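Long-range contact in uncharacterized protein YacP (Bacillus subtilis, PDB 5MQ8), which is an endoribonuclease involved in ribosome-dependent mRNA decay: residues Q97-Y105 with I111-A121. Residues are numbered along the deposited sequence; the frame is centred on the assembly and turned at random.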
ATOM      1  N   GLN A  97     -25.261  21.071   6.666  1.00 56.26           N
ATOM      2  CA  GLN A  97     -25.570  20.426   7.945  1.00 54.30           C
ATOM      3  C   GLN A  97     -24.269  20.066   8.687  1.00 53.76           C
ATOM      4  O   GLN A  97     -23.442  19.301   8.173  1.00 52.80           O
ATOM      5  CB  GLN A  97     -26.481  19.193   7.778  1.00 55.66           C
ATOM      6  CG  GLN A  97     -26.891  18.506   9.098  1.00 68.55           C
ATOM      7  CD  GLN A  97     -27.690  19.393  10.034  1.00 82.99           C
ATOM      8  OE1 GLN A  97     -27.160  19.990  10.980  1.00 73.60           O
ATOM      9  NE2 GLN A  97     -28.985  19.502   9.789  1.00 78.54           N
ATOM     10  N   ILE A  98     -24.099  20.643   9.891  1.00 47.14           N
ATOM     11  CA  ILE A  98     -22.954  20.412  10.764  1.00 45.20           C
ATOM     12  C   ILE A  98     -23.211  19.169  11.622  1.00 45.73           C
ATOM     13  O   ILE A  98     -24.261  19.053  12.250  1.00 44.82           O
ATOM     14  CB  ILE A  98     -22.607  21.671  11.632  1.00 47.64           C
ATOM     15  CG1 ILE A  98     -22.344  22.954  10.769  1.00 47.20           C
ATOM     16  CG2 ILE A  98     -21.452  21.405  12.613  1.00 46.85           C
ATOM     17  CD1 ILE A  98     -21.154  22.960   9.783  1.00 52.41           C
ATOM     18  N   HIS A  99     -22.252  18.241  11.623  1.00 40.38           N
ATOM     19  CA  HIS A  99     -22.274  17.042  12.449  1.00 39.33           C
ATOM     20  C   HIS A  99     -21.079  17.130  13.378  1.00 39.55           C
ATOM     21  O   HIS A  99     -20.008  17.565  12.957  1.00 38.43           O
ATOM     22  CB  HIS A  99     -22.188  15.774  11.600  1.00 41.12           C
ATOM     23  CG  HIS A  99     -23.326  15.597  10.650  1.00 45.31           C
ATOM     24  ND1 HIS A  99     -24.446  14.859  10.998  1.00 47.50           N
ATOM     25  CD2 HIS A  99     -23.477  16.050   9.384  1.00 47.01           C
ATOM     26  CE1 HIS A  99     -25.241  14.893   9.943  1.00 46.60           C
ATOM     27  NE2 HIS A  99     -24.704  15.602   8.951  1.00 46.97           N
ATOM     28  N   VAL A 100     -21.260  16.755  14.650  1.00 35.49           N
ATOM     29  CA  VAL A 100     -20.181  16.778  15.634  1.00 33.51           C
ATOM     30  C   VAL A 100     -20.011  15.387  16.213  1.00 38.11           C
ATOM     31  O   VAL A 100     -20.939  14.861  16.839  1.00 39.19           O
ATOM     32  CB  VAL A 100     -20.353  17.848  16.741  1.00 35.68           C
ATOM     33  CG1 VAL A 100     -19.146  17.867  17.684  1.00 34.42           C
ATOM     34  CG2 VAL A 100     -20.595  19.236  16.145  1.00 35.22           C
ATOM     35  N   ALA A 101     -18.815  14.803  16.030  1.00 32.78           N
ATOM     36  CA  ALA A 101     -18.507  13.482  16.564  1.00 31.61           C
ATOM     37  C   ALA A 101     -17.925  13.607  17.971  1.00 34.34           C
ATOM     38  O   ALA A 101     -16.792  14.073  18.142  1.00 31.90           O
ATOM     39  CB  ALA A 101     -17.550  12.744  15.645  1.00 32.15           C
ATOM     40  N   THR A 102     -18.734  13.222  18.982  1.00 32.17           N
ATOM     41  CA  THR A 102     -18.389  13.225  20.412  1.00 31.34           C
ATOM     42  C   THR A 102     -19.407  12.448  21.251  1.00 34.95           C
ATOM     43  O   THR A 102     -20.616  12.527  21.011  1.00 32.83           O
ATOM     44  CB  THR A 102     -18.133  14.656  20.976  1.00 32.45           C
ATOM     45  OG1 THR A 102     -17.514  14.552  22.259  1.00 31.04           O
ATOM     46  CG2 THR A 102     -19.395  15.530  21.057  1.00 29.94           C
ATOM     47  N   SER A 103     -18.899  11.720  22.256  1.00 32.34           N
ATOM     48  CA  SER A 103     -19.694  11.000  23.256  1.00 31.98           C
ATOM     49  C   SER A 103     -19.490  11.655  24.637  1.00 36.84           C
ATOM     50  O   SER A 103     -19.936  11.106  25.644  1.00 36.58           O
ATOM     51  CB  SER A 103     -19.312   9.523  23.301  1.00 32.80           C
ATOM     52  OG  SER A 103     -19.924   8.845  22.220  1.00 42.20           O
ATOM     53  N   ASP A 104     -18.814  12.828  24.681  1.00 34.36           N
ATOM     54  CA  ASP A 104     -18.557  13.550  25.929  1.00 33.41           C
ATOM     55  C   ASP A 104     -19.775  14.328  26.397  1.00 39.81           C
ATOM     56  O   ASP A 104     -20.398  15.028  25.607  1.00 40.05           O
ATOM     57  CB  ASP A 104     -17.355  14.493  25.798  1.00 33.67           C
ATOM     58  CG  ASP A 104     -17.153  15.368  27.028  1.00 39.56           C
ATOM     59  OD1 ASP A 104     -16.589  14.861  28.036  1.00 37.91           O
ATOM     60  OD2 ASP A 104     -17.621  16.534  27.012  1.00 41.93           O
ATOM     61  N   TYR A 105     -20.049  14.288  27.715  1.00 38.54           N
ATOM     62  CA  TYR A 105     -21.147  15.044  28.317  1.00 38.88           C
ATOM     63  C   TYR A 105     -20.663  15.909  29.494  1.00 42.10           C
ATOM     64  O   TYR A 105     -21.479  16.544  30.155  1.00 43.88           O
ATOM     65  CB  TYR A 105     -22.318  14.121  28.692  1.00 41.16           C
ATOM     66  CG  TYR A 105     -23.087  13.598  27.495  1.00 44.68           C
ATOM     67  CD1 TYR A 105     -22.728  12.402  26.880  1.00 46.99           C
ATOM     68  CD2 TYR A 105     -24.195  14.284  26.997  1.00 46.17           C
ATOM     69  CE1 TYR A 105     -23.441  11.909  25.784  1.00 49.55           C
ATOM     70  CE2 TYR A 105     -24.923  13.795  25.909  1.00 47.24           C
ATOM     71  CZ  TYR A 105     -24.540  12.607  25.305  1.00 56.65           C
ATOM     72  OH  TYR A 105     -25.242  12.127  24.226  1.00 60.94           O
ATOM     73  N   ILE A 111     -23.079  24.173  20.965  1.00 42.90           N
ATOM     74  CA  ILE A 111     -23.360  24.033  19.536  1.00 42.64           C
ATOM     75  C   ILE A 111     -24.555  23.093  19.247  1.00 46.11           C
ATOM     76  O   ILE A 111     -25.183  23.222  18.193  1.00 45.30           O
ATOM     77  CB  ILE A 111     -22.074  23.628  18.758  1.00 46.02           C
ATOM     78  CG1 ILE A 111     -22.206  23.957  17.249  1.00 46.53           C
ATOM     79  CG2 ILE A 111     -21.648  22.163  19.023  1.00 46.97           C
ATOM     80  CD1 ILE A 111     -21.654  22.935  16.338  1.00 55.29           C
ATOM     81  N   PHE A 112     -24.885  22.176  20.183  1.00 43.12           N
ATOM     82  CA  PHE A 112     -25.993  21.244  19.989  1.00 43.57           C
ATOM     83  C   PHE A 112     -27.374  21.913  20.140  1.00 51.52           C
ATOM     84  O   PHE A 112     -28.401  21.292  19.843  1.00 50.76           O
ATOM     85  CB  PHE A 112     -25.834  19.999  20.874  1.00 45.02           C
ATOM     86  CG  PHE A 112     -24.661  19.128  20.483  1.00 46.10           C
ATOM     87  CD1 PHE A 112     -24.385  18.858  19.144  1.00 49.30           C
ATOM     88  CD2 PHE A 112     -23.857  18.541  21.453  1.00 47.57           C
ATOM     89  CE1 PHE A 112     -23.295  18.071  18.785  1.00 49.92           C
ATOM     90  CE2 PHE A 112     -22.766  17.742  21.093  1.00 50.39           C
ATOM     91  CZ  PHE A 112     -22.495  17.510  19.762  1.00 48.64           C
ATOM     92  N   GLY A 113     -27.365  23.184  20.553  1.00 51.01           N
ATOM     93  CA  GLY A 113     -28.543  24.038  20.646  1.00 51.75           C
ATOM     94  C   GLY A 113     -28.562  25.049  19.511  1.00 56.47           C
ATOM     95  O   GLY A 113     -29.403  25.947  19.496  1.00 56.60           O
ATOM     96  N   GLN A 114     -27.622  24.912  18.550  1.00 52.64           N
ATOM     97  CA  GLN A 114     -27.468  25.803  17.393  1.00 51.96           C
ATOM     98  C   GLN A 114     -27.594  25.065  16.036  1.00 55.09           C
ATOM     99  O   GLN A 114     -26.999  25.494  15.034  1.00 54.68           O
ATOM    100  CB  GLN A 114     -26.129  26.565  17.473  1.00 53.13           C
ATOM    101  CG  GLN A 114     -26.063  27.610  18.572  1.00 58.48           C
ATOM    102  CD  GLN A 114     -24.643  28.009  18.864  1.00 72.05           C
ATOM    103  OE1 GLN A 114     -23.981  28.691  18.076  1.00 63.58           O
ATOM    104  NE2 GLN A 114     -24.147  27.603  20.020  1.00 67.56           N
ATOM    105  N   GLY A 115     -28.365  23.977  16.021  1.00 50.75           N
ATOM    106  CA  GLY A 115     -28.630  23.202  14.812  1.00 51.06           C
ATOM    107  C   GLY A 115     -27.695  22.049  14.480  1.00 54.90           C
ATOM    108  O   GLY A 115     -28.018  21.241  13.602  1.00 54.46           O
ATOM    109  N   ALA A 116     -26.533  21.955  15.163  1.00 50.28           N
ATOM    110  CA  ALA A 116     -25.574  20.874  14.922  1.00 49.13           C
ATOM    111  C   ALA A 116     -26.093  19.549  15.447  1.00 52.09           C
ATOM    112  O   ALA A 116     -26.756  19.511  16.486  1.00 51.49           O
ATOM    113  CB  ALA A 116     -24.235  21.199  15.552  1.00 49.55           C
ATOM    114  N   LEU A 117     -25.812  18.468  14.705  1.00 48.22           N
ATOM    115  CA  LEU A 117     -26.226  17.115  15.061  1.00 47.76           C
ATOM    116  C   LEU A 117     -25.095  16.375  15.744  1.00 48.75           C
ATOM    117  O   LEU A 117     -23.934  16.522  15.374  1.00 48.21           O
ATOM    118  CB  LEU A 117     -26.736  16.332  13.834  1.00 48.55           C
ATOM    119  CG  LEU A 117     -28.053  16.830  13.206  1.00 54.86           C
ATOM    120  CD1 LEU A 117     -28.286  16.207  11.841  1.00 55.38           C
ATOM    121  CD2 LEU A 117     -29.254  16.552  14.120  1.00 58.85           C
ATOM    122  N   ARG A 118     -25.442  15.591  16.754  1.00 43.89           N
ATOM    123  CA  ARG A 118     -24.483  14.839  17.541  1.00 42.70           C
ATOM    124  C   ARG A 118     -24.330  13.431  17.006  1.00 44.42           C
ATOM    125  O   ARG A 118     -25.322  12.723  16.812  1.00 45.30           O
ATOM    126  CB  ARG A 118     -24.896  14.850  19.025  1.00 40.93           C
ATOM    127  CG  ARG A 118     -24.222  13.802  19.878  1.00 46.73           C
ATOM    128  CD  ARG A 118     -24.536  13.976  21.337  1.00 50.49           C
ATOM    129  NE  ARG A 118     -23.347  13.626  22.089  1.00 51.93           N
ATOM    130  CZ  ARG A 118     -22.775  14.377  23.016  1.00 58.20           C
ATOM    131  NH1 ARG A 118     -23.350  15.502  23.417  1.00 46.17           N
ATOM    132  NH2 ARG A 118     -21.658  13.982  23.595  1.00 45.88           N
ATOM    133  N   LYS A 119     -23.074  13.028  16.781  1.00 37.21           N
ATOM    134  CA  LYS A 119     -22.702  11.695  16.335  1.00 35.19           C
ATOM    135  C   LYS A 119     -21.827  11.106  17.434  1.00 38.30           C
ATOM    136  O   LYS A 119     -20.865  11.746  17.874  1.00 37.89           O
ATOM    137  CB  LYS A 119     -21.954  11.777  14.984  1.00 35.63           C
ATOM    138  CG  LYS A 119     -21.709  10.435  14.328  1.00 41.76           C
ATOM    139  CD  LYS A 119     -20.835  10.548  13.066  1.00 50.71           C
ATOM    140  CE  LYS A 119     -21.620  10.708  11.781  1.00 53.58           C
ATOM    141  NZ  LYS A 119     -22.242  12.044  11.643  1.00 69.92           N
ATOM    142  N   SER A 120     -22.186   9.930  17.930  1.00 34.95           N
ATOM    143  CA  SER A 120     -21.410   9.305  18.996  1.00 34.59           C
ATOM    144  C   SER A 120     -20.086   8.724  18.490  1.00 37.11           C
ATOM    145  O   SER A 120     -19.922   8.473  17.292  1.00 35.75           O
ATOM    146  CB  SER A 120     -22.226   8.222  19.699  1.00 36.42           C
ATOM    147  OG  SER A 120     -22.456   7.131  18.830  1.00 42.98           O
ATOM    148  N   ALA A 121     -19.161   8.488  19.425  1.00 33.74           N
ATOM    149  CA  ALA A 121     -17.859   7.895  19.156  1.00 33.93           C
ATOM    150  C   ALA A 121     -18.003   6.507  18.513  1.00 39.32           C
ATOM    151  O   ALA A 121     -17.271   6.190  17.575  1.00 38.56           O
ATOM    152  CB  ALA A 121     -17.064   7.797  20.442  1.00 33.97           C
TER
HETATM  153  O   HOH W   1     -24.998  12.700  12.677  1.00 53.40           O
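I111 meets V100 tip to tip, CD1 lying 3.9 Å from V100 CG2, on the side of the sheet that helix 80-90 covers. F112 follows, with CE1 3.6 Å from V100 CB; the CG2 methyl of T102 sits at the ring edge, near its plane, and CB of R118 lies over one face. From L117 the two segments pair as parallel strands: L117 N donates to I98 O, V100 N to L117 O, K119 N to V100 O and T102 N to K119 O, all 2.8-3.0 Å. R118 runs extended through chi2 (173°) and then bends at chi3, which brings its guanidinium flat onto the Y105 ring (planes at 6°, centres 3.7 Å apart), a cation-pi stack. T102 CG2 lies over the opposite face, toward its rim, while NH2 donates in the guanidinium plane to D104 O (2.6 Å); NE and NH2 both make weak bonds to T102 O. On the other side of the sheet, one water bridges K119 NZ and H99 ND1, and H99 NE2 is hydrogen-bonded to D2 OD2. A121 N, at the start of helix 121-145, donates to S103 OG (2.9 Å, 168°). Strand 117-119 is an outermost strand of the chain's five-stranded parallel sheet, beside 98-101, which adjoins 3-7; helices flank it as in the PIN-like fold of NYN domains.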